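Side-chain contacts in endolysin (Clostridium phage phiCD27, PDB 3QAY), which probably cleaves the amide bond between N-acetylmuramic acid and L-alanine in the peptidoglycan of Clostridium difficile, as a zinc-dependent amidase: residues K104-A109 with R123-D128; G117-N122 with A167-E172. All coordinates share one frame; numbering follows the deposited sequence.

How the interactions relate
Followed from the N terminus, the chain enters interaction 1 on helix 103-116, passes through the first segment of interaction 2 in the loop after that helix, and runs straight into strand 122-127, where interaction 1 closes a short loop with 13 residues between its segments. Interaction 2 closes later, after 44 intervening residues, when helix 152-175 returns to the 117-122 loop. The segments therefore alternate, so the two contacts cross and do not nest. Their centres lie about 14 Å apart, and Asn122 and Arg123 are the point where they adjoin. Interaction 1 packs a helix on the edge strand that follows it; interaction 2 joins the connecting loop to the last helix.

Interaction 1: residues K104-A109 with R123-D128; sequences KGLEYA and RGAKLD
The backbones of 104-109, a stretch of helix, and 123-128, largely the edge strand 122-127, come closest where Ala109 CA lies 5.4 Å from Ala125 CA, a spacing that two alanines allow because neither side chain extends past CB. This is the helix-on-strand packing of a beta-alpha-beta crossover: strand 96-100, helix 103-116 and strand 122-127 follow one another, and the two strands run parallel as neighbours in the mixed sheet of the amidase alpha/beta fold. Both alanines point their CB atoms into the interface, and Ala109 CB meets Ala125 CB at 3.5 Å. The same methyl of Ala125 also lies 4.0 Å from Ala109 C, so it rests against the helix backbone as well as its side chain. Ala125 gives up more surface than any other residue here, being touched by Ala109 and Leu106. The sheet-facing side of the helix continues onto strand 96-100, with Ala109 on Val98 and Leu106 on Tyr100. On the strand, Lys126 points away from the helix and forms a salt bridge with Glu97, which Arg123 also engages. No hydrogen bond joins the two segments. Leu106 arrives from one turn earlier: its CG stands anti to the backbone N (chi1 173°), and the branch ends with CD1 4.1 Å from Ala125 CB.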
ATOM      1  N   LYS A 104       2.110  17.487   0.262  1.00 17.44           N
ATOM      2  CA  LYS A 104       2.107  16.804   1.558  1.00 17.33           C
ATOM      3  C   LYS A 104       2.345  15.315   1.368  1.00 16.35           C
ATOM      4  O   LYS A 104       3.144  14.707   2.080  1.00 16.16           O
ATOM      5  CB  LYS A 104       0.787  17.040   2.297  1.00 17.63           C
ATOM      6  CG  LYS A 104       0.635  18.458   2.838  1.00 19.74           C
ATOM      7  CD  LYS A 104      -0.694  18.653   3.552  1.00 21.36           C
ATOM      8  CE  LYS A 104      -0.817  20.057   4.124  1.00 23.46           C
ATOM      9  NZ  LYS A 104      -0.964  21.081   3.044  1.00 25.49           N
ATOM     10  N   GLY A 105       1.644  14.744   0.396  1.00 15.82           N
ATOM     11  CA  GLY A 105       1.837  13.361  -0.000  1.00 15.10           C
ATOM     12  C   GLY A 105       3.253  13.065  -0.454  1.00 14.87           C
ATOM     13  O   GLY A 105       3.784  12.010  -0.146  1.00 14.25           O
ATOM     14  N   LEU A 106       3.860  13.998  -1.184  1.00 15.52           N
ATOM     15  CA  LEU A 106       5.263  13.876  -1.593  1.00 15.85           C
ATOM     16  C   LEU A 106       6.216  13.696  -0.400  1.00 15.73           C
ATOM     17  O   LEU A 106       7.154  12.904  -0.481  1.00 15.62           O
ATOM     18  CB  LEU A 106       5.687  15.090  -2.426  1.00 16.56           C
ATOM     19  CG  LEU A 106       7.168  15.218  -2.806  1.00 17.51           C
ATOM     20  CD1 LEU A 106       7.639  14.046  -3.662  1.00 17.01           C
ATOM     21  CD2 LEU A 106       7.402  16.541  -3.517  1.00 17.82           C
ATOM     22  N   GLU A 107       5.978  14.412   0.701  1.00 15.98           N
ATOM     23  CA  GLU A 107       6.835  14.284   1.887  1.00 16.03           C
ATOM     24  C   GLU A 107       6.836  12.852   2.404  1.00 15.18           C
ATOM     25  O   GLU A 107       7.899  12.254   2.602  1.00 15.41           O
ATOM     26  CB  GLU A 107       6.376  15.209   3.012  1.00 16.61           C
ATOM     27  CG  GLU A 107       6.522  16.689   2.736  1.00 18.50           C
ATOM     28  CD  GLU A 107       6.257  17.514   3.981  1.00 20.62           C
ATOM     29  OE1 GLU A 107       5.145  18.078   4.119  1.00 20.33           O
ATOM     30  OE2 GLU A 107       7.160  17.569   4.842  1.00 23.49           O
ATOM     31  N   TYR A 108       5.639  12.317   2.636  1.00 14.06           N
ATOM     32  CA  TYR A 108       5.472  10.914   3.020  1.00 13.20           C
ATOM     33  C   TYR A 108       6.130   9.980   2.006  1.00 12.44           C
ATOM     34  O   TYR A 108       6.933   9.116   2.376  1.00 12.35           O
ATOM     35  CB  TYR A 108       3.984  10.554   3.133  1.00 12.72           C
ATOM     36  CG  TYR A 108       3.256  11.163   4.314  1.00 13.82           C
ATOM     37  CD1 TYR A 108       3.693  10.947   5.621  1.00 15.02           C
ATOM     38  CD2 TYR A 108       2.107  11.924   4.132  1.00 14.39           C
ATOM     39  CE1 TYR A 108       3.016  11.490   6.708  1.00 15.19           C
ATOM     40  CE2 TYR A 108       1.427  12.475   5.214  1.00 14.92           C
ATOM     41  CZ  TYR A 108       1.884  12.254   6.498  1.00 15.40           C
ATOM     42  OH  TYR A 108       1.210  12.801   7.570  1.00 16.16           O
ATOM     43  N   ALA A 109       5.790  10.160   0.729  1.00 11.91           N
ATOM     44  CA  ALA A 109       6.260   9.269  -0.340  1.00 11.52           C
ATOM     45  C   ALA A 109       7.785   9.132  -0.375  1.00 11.58           C
ATOM     46  O   ALA A 109       8.309   8.016  -0.465  1.00 11.52           O
ATOM     47  CB  ALA A 109       5.723   9.726  -1.700  1.00 11.34           C
ATOM     48  N   ARG A 123      13.000   3.329  -6.554  1.00 14.15           N
ATOM     49  CA  ARG A 123      12.530   3.838  -7.848  1.00 14.92           C
ATOM     50  C   ARG A 123      12.068   5.294  -7.768  1.00 15.28           C
ATOM     51  O   ARG A 123      11.907   5.943  -8.795  1.00 16.18           O
ATOM     52  CB  ARG A 123      11.395   2.963  -8.405  1.00 14.41           C
ATOM     53  CG  ARG A 123      11.796   1.507  -8.640  1.00 14.46           C
ATOM     54  CD  ARG A 123      10.582   0.603  -8.863  1.00 14.82           C
ATOM     55  NE  ARG A 123       9.859   0.917 -10.096  1.00 14.27           N
ATOM     56  CZ  ARG A 123      10.214   0.527 -11.319  1.00 16.96           C
ATOM     57  NH1 ARG A 123      11.305  -0.211 -11.518  1.00 17.93           N
ATOM     58  NH2 ARG A 123       9.470   0.886 -12.362  1.00 17.81           N
ATOM     59  N   GLY A 124      11.839   5.787  -6.552  1.00 15.50           N
ATOM     60  CA  GLY A 124      11.471   7.187  -6.315  1.00 15.79           C
ATOM     61  C   GLY A 124       9.974   7.423  -6.145  1.00 15.37           C
ATOM     62  O   GLY A 124       9.154   6.622  -6.590  1.00 14.86           O
ATOM     63  N   ALA A 125       9.631   8.525  -5.479  1.00 15.45           N
ATOM     64  CA  ALA A 125       8.243   8.967  -5.343  1.00 15.26           C
ATOM     65  C   ALA A 125       7.774   9.551  -6.670  1.00 15.79           C
ATOM     66  O   ALA A 125       8.523  10.262  -7.334  1.00 16.38           O
ATOM     67  CB  ALA A 125       8.127  10.012  -4.248  1.00 15.42           C
ATOM     68  N   LYS A 126       6.536   9.256  -7.055  1.00 15.79           N
ATOM     69  CA  LYS A 126       6.027   9.667  -8.364  1.00 16.64           C
ATOM     70  C   LYS A 126       4.640  10.275  -8.246  1.00 16.48           C
ATOM     71  O   LYS A 126       3.762   9.707  -7.602  1.00 15.92           O
ATOM     72  CB  LYS A 126       5.990   8.472  -9.321  1.00 16.81           C
ATOM     73  CG  LYS A 126       7.342   7.803  -9.505  1.00 17.38           C
ATOM     74  CD  LYS A 126       7.261   6.608 -10.429  1.00 18.49           C
ATOM     75  CE  LYS A 126       8.617   5.924 -10.549  1.00 19.54           C
ATOM     76  NZ  LYS A 126       8.611   4.910 -11.639  1.00 20.22           N
ATOM     77  N   LEU A 127       4.459  11.440  -8.858  1.00 17.08           N
ATOM     78  CA  LEU A 127       3.170  12.117  -8.886  1.00 17.17           C
ATOM     79  C   LEU A 127       2.262  11.423  -9.896  1.00 17.34           C
ATOM     80  O   LEU A 127       2.672  11.184 -11.034  1.00 17.51           O
ATOM     81  CB  LEU A 127       3.356  13.585  -9.274  1.00 18.04           C
ATOM     82  CG  LEU A 127       2.099  14.456  -9.395  1.00 18.47           C
ATOM     83  CD1 LEU A 127       1.435  14.647  -8.045  1.00 17.74           C
ATOM     84  CD2 LEU A 127       2.445  15.797 -10.029  1.00 19.31           C
ATOM     85  N   ASP A 128       1.047  11.077  -9.466  1.00 16.75           N
ATOM     86  CA  ASP A 128       0.018  10.574 -10.372  1.00 16.92           C
ATOM     87  C   ASP A 128      -1.354  11.062  -9.918  1.00 16.82           C
ATOM     88  O   ASP A 128      -1.901  10.569  -8.937  1.00 16.36           O
ATOM     89  CB  ASP A 128       0.044   9.043 -10.458  1.00 16.41           C
ATOM     90  CG  ASP A 128      -0.827   8.502 -11.592  1.00 17.22           C
ATOM     91  OD1 ASP A 128      -1.554   9.296 -12.224  1.00 17.80           O
ATOM     92  OD2 ASP A 128      -0.794   7.275 -11.850  1.00 17.78           O
TER

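Interaction 2: residues G117-N122 with A167-E172; sequences GTVFKN and AKLIVE. With PO4 (phosphate ion), chain H.
Leu169 carries the contact, projecting from helix 152-175 toward the loop after helix 103-116, where Thr118 and Val119 receive it. The nearest CA pair, Thr118 and Leu169, is 8.7 Å apart, so side chains bridge the gap. Both loop residues cross the leucine at about a right angle and touch it by methyl groups. Thr118 CG2 reaches both branches of the leucine, at 3.8 Å from Leu169 CD2 and 3.9 Å from Leu169 CD1. With OG1 anti to the backbone N (chi1 -158°), CG2 stands between the backbone N and the carbonyl carbon, and it is this methyl that faces the leucine. Val119 CG2 adds a second apolar touch, 4.0 Å from Leu169 CD1, leaving CD1 in contact with both loop residues. Val119 also packs on Leu161 of the same helix, while its carbonyl O accepts a hydrogen bond from Lys157, giving the loop a polar tie beside the apolar one. Farther along, Lys121 NZ donates a 2.9 Å hydrogen bond to O1 of a phosphate probably from the crystallisation liquor. The whole is a surface contact, in which the helix-to-strand connection of a beta-alpha-beta unit in this alpha/beta amidase fold packs against the long last helix.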
ATOM      1  N   GLY A 117      14.095   1.791   0.263  1.00 11.93           N
ATOM      2  CA  GLY A 117      15.337   1.860  -0.506  1.00 12.76           C
ATOM      3  C   GLY A 117      16.559   1.262   0.171  1.00 13.55           C
ATOM      4  O   GLY A 117      17.561   0.978  -0.485  1.00 14.51           O
ATOM      5  N   THR A 118      16.478   1.073   1.482  1.00 13.39           N
ATOM      6  CA  THR A 118      17.529   0.412   2.244  1.00 14.14           C
ATOM      7  C   THR A 118      17.647  -1.087   1.921  1.00 14.05           C
ATOM      8  O   THR A 118      18.684  -1.707   2.189  1.00 14.61           O
ATOM      9  CB  THR A 118      17.271   0.585   3.751  1.00 14.18           C
ATOM     10  OG1 THR A 118      18.498   0.417   4.474  1.00 16.93           O
ATOM     11  CG2 THR A 118      16.239  -0.419   4.234  1.00 12.78           C
ATOM     12  N   VAL A 119      16.581  -1.659   1.357  1.00 13.19           N
ATOM     13  CA  VAL A 119      16.519  -3.083   1.009  1.00 13.24           C
ATOM     14  C   VAL A 119      16.245  -3.318  -0.484  1.00 12.83           C
ATOM     15  O   VAL A 119      16.874  -4.170  -1.111  1.00 12.74           O
ATOM     16  CB  VAL A 119      15.422  -3.783   1.829  1.00 12.89           C
ATOM     17  CG1 VAL A 119      15.274  -5.234   1.408  1.00 12.57           C
ATOM     18  CG2 VAL A 119      15.741  -3.663   3.324  1.00 13.70           C
ATOM     19  N   PHE A 120      15.303  -2.559  -1.035  1.00 12.22           N
ATOM     20  CA  PHE A 120      14.943  -2.639  -2.446  1.00 12.21           C
ATOM     21  C   PHE A 120      15.580  -1.501  -3.244  1.00 12.85           C
ATOM     22  O   PHE A 120      16.141  -0.560  -2.677  1.00 12.86           O
ATOM     23  CB  PHE A 120      13.421  -2.543  -2.593  1.00 11.58           C
ATOM     24  CG  PHE A 120      12.673  -3.595  -1.836  1.00 10.84           C
ATOM     25  CD1 PHE A 120      12.469  -4.848  -2.390  1.00 10.62           C
ATOM     26  CD2 PHE A 120      12.175  -3.335  -0.566  1.00 10.75           C
ATOM     27  CE1 PHE A 120      11.790  -5.827  -1.690  1.00 10.28           C
ATOM     28  CE2 PHE A 120      11.490  -4.311   0.141  1.00 10.15           C
ATOM     29  CZ  PHE A 120      11.295  -5.560  -0.420  1.00 10.04           C
ATOM     30  N   LYS A 121      15.477  -1.584  -4.567  1.00 12.98           N
ATOM     31  CA  LYS A 121      15.836  -0.456  -5.422  1.00 13.51           C
ATOM     32  C   LYS A 121      14.863   0.694  -5.161  1.00 13.16           C
ATOM     33  O   LYS A 121      13.650   0.495  -5.220  1.00 12.53           O
ATOM     34  CB  LYS A 121      15.766  -0.862  -6.892  1.00 13.86           C
ATOM     35  CG  LYS A 121      16.010   0.276  -7.876  1.00 13.94           C
ATOM     36  CD  LYS A 121      15.718  -0.172  -9.294  1.00 14.79           C
ATOM     37  CE  LYS A 121      16.156   0.861 -10.305  1.00 15.29           C
ATOM     38  NZ  LYS A 121      17.635   0.847 -10.516  1.00 15.39           N
ATOM     39  N   ASN A 122      15.387   1.881  -4.862  1.00 13.63           N
ATOM     40  CA  ASN A 122      14.542   3.065  -4.696  1.00 13.59           C
ATOM     41  C   ASN A 122      14.198   3.642  -6.065  1.00 14.06           C
ATOM     42  O   ASN A 122      15.006   4.349  -6.663  1.00 14.31           O
ATOM     43  CB  ASN A 122      15.237   4.122  -3.826  1.00 13.91           C
ATOM     44  CG  ASN A 122      14.332   5.303  -3.490  1.00 13.75           C
ATOM     45  OD1 ASN A 122      13.274   5.502  -4.101  1.00 13.16           O
ATOM     46  ND2 ASN A 122      14.747   6.095  -2.508  1.00 13.35           N
ATOM     47  N   ALA A 167       6.718  -3.567   7.110  1.00 10.02           N
ATOM     48  CA  ALA A 167       5.895  -2.640   7.885  1.00  9.91           C
ATOM     49  C   ALA A 167       6.746  -1.586   8.595  1.00 10.10           C
ATOM     50  O   ALA A 167       6.460  -0.391   8.516  1.00  9.77           O
ATOM     51  CB  ALA A 167       5.046  -3.403   8.899  1.00 10.15           C
ATOM     52  N   LYS A 168       7.800  -2.032   9.268  1.00 10.46           N
ATOM     53  CA  LYS A 168       8.653  -1.120  10.029  1.00 11.27           C
ATOM     54  C   LYS A 168       9.237  -0.026   9.141  1.00 10.88           C
ATOM     55  O   LYS A 168       9.308   1.130   9.554  1.00 10.41           O
ATOM     56  CB  LYS A 168       9.771  -1.887  10.739  1.00 12.02           C
ATOM     57  CG  LYS A 168      10.616  -1.045  11.703  1.00 14.22           C
ATOM     58  CD  LYS A 168      11.650  -1.912  12.440  1.00 16.91           C
ATOM     59  CE  LYS A 168      12.541  -1.074  13.374  1.00 19.44           C
ATOM     60  NZ  LYS A 168      13.959  -1.564  13.401  1.00 21.18           N
ATOM     61  N   LEU A 169       9.639  -0.386   7.921  1.00 10.63           N
ATOM     62  CA  LEU A 169      10.240   0.583   6.994  1.00 10.55           C
ATOM     63  C   LEU A 169       9.214   1.623   6.538  1.00  9.99           C
ATOM     64  O   LEU A 169       9.511   2.818   6.475  1.00  9.79           O
ATOM     65  CB  LEU A 169      10.861  -0.129   5.787  1.00 10.54           C
ATOM     66  CG  LEU A 169      12.125  -0.954   6.064  1.00 11.33           C
ATOM     67  CD1 LEU A 169      12.590  -1.686   4.802  1.00 11.54           C
ATOM     68  CD2 LEU A 169      13.235  -0.061   6.603  1.00 11.83           C
ATOM     69  N   ILE A 170       8.003   1.161   6.251  1.00  9.41           N
ATOM     70  CA  ILE A 170       6.912   2.046   5.856  1.00  8.98           C
ATOM     71  C   ILE A 170       6.525   2.980   6.991  1.00  9.18           C
ATOM     72  O   ILE A 170       6.319   4.168   6.773  1.00  9.14           O
ATOM     73  CB  ILE A 170       5.657   1.256   5.449  1.00  8.48           C
ATOM     74  CG1 ILE A 170       5.911   0.477   4.153  1.00  8.15           C
ATOM     75  CG2 ILE A 170       4.467   2.205   5.301  1.00  8.64           C
ATOM     76  CD1 ILE A 170       4.772  -0.441   3.730  1.00  6.72           C
ATOM     77  N   VAL A 171       6.418   2.434   8.197  1.00  9.71           N
ATOM     78  CA  VAL A 171       6.033   3.219   9.367  1.00 10.23           C
ATOM     79  C   VAL A 171       7.110   4.256   9.724  1.00 10.86           C
ATOM     80  O   VAL A 171       6.800   5.425   9.971  1.00 11.19           O
ATOM     81  CB  VAL A 171       5.739   2.310  10.574  1.00 10.69           C
ATOM     82  CG1 VAL A 171       5.449   3.141  11.825  1.00 10.92           C
ATOM     83  CG2 VAL A 171       4.569   1.386  10.259  1.00 10.51           C
ATOM     84  N   GLU A 172       8.373   3.837   9.736  1.00 11.21           N
ATOM     85  CA  GLU A 172       9.478   4.772   9.978  1.00 12.07           C
ATOM     86  C   GLU A 172       9.440   5.930   8.986  1.00 12.13           C
ATOM     87  O   GLU A 172       9.640   7.092   9.364  1.00 12.51           O
ATOM     88  CB  GLU A 172      10.832   4.064   9.914  1.00 12.57           C
ATOM     89  CG  GLU A 172      11.127   3.202  11.129  1.00 14.17           C
ATOM     90  CD  GLU A 172      12.553   2.671  11.156  1.00 15.89           C
ATOM     91  OE1 GLU A 172      13.211   2.622  10.093  1.00 17.72           O
ATOM     92  OE2 GLU A 172      13.012   2.298  12.253  1.00 15.69           O
TER
HETATM   93  P   PO4 H 183      19.925   2.268  -7.871  1.00 18.11           P
HETATM   94  O1  PO4 H 183      19.456   0.886  -8.267  1.00 17.58           O
HETATM   95  O2  PO4 H 183      21.270   2.550  -8.514  1.00 18.26           O
HETATM   96  O3  PO4 H 183      18.934   3.325  -8.292  1.00 18.11           O
HETATM   97  O4  PO4 H 183      20.088   2.303  -6.369  1.00 19.41           O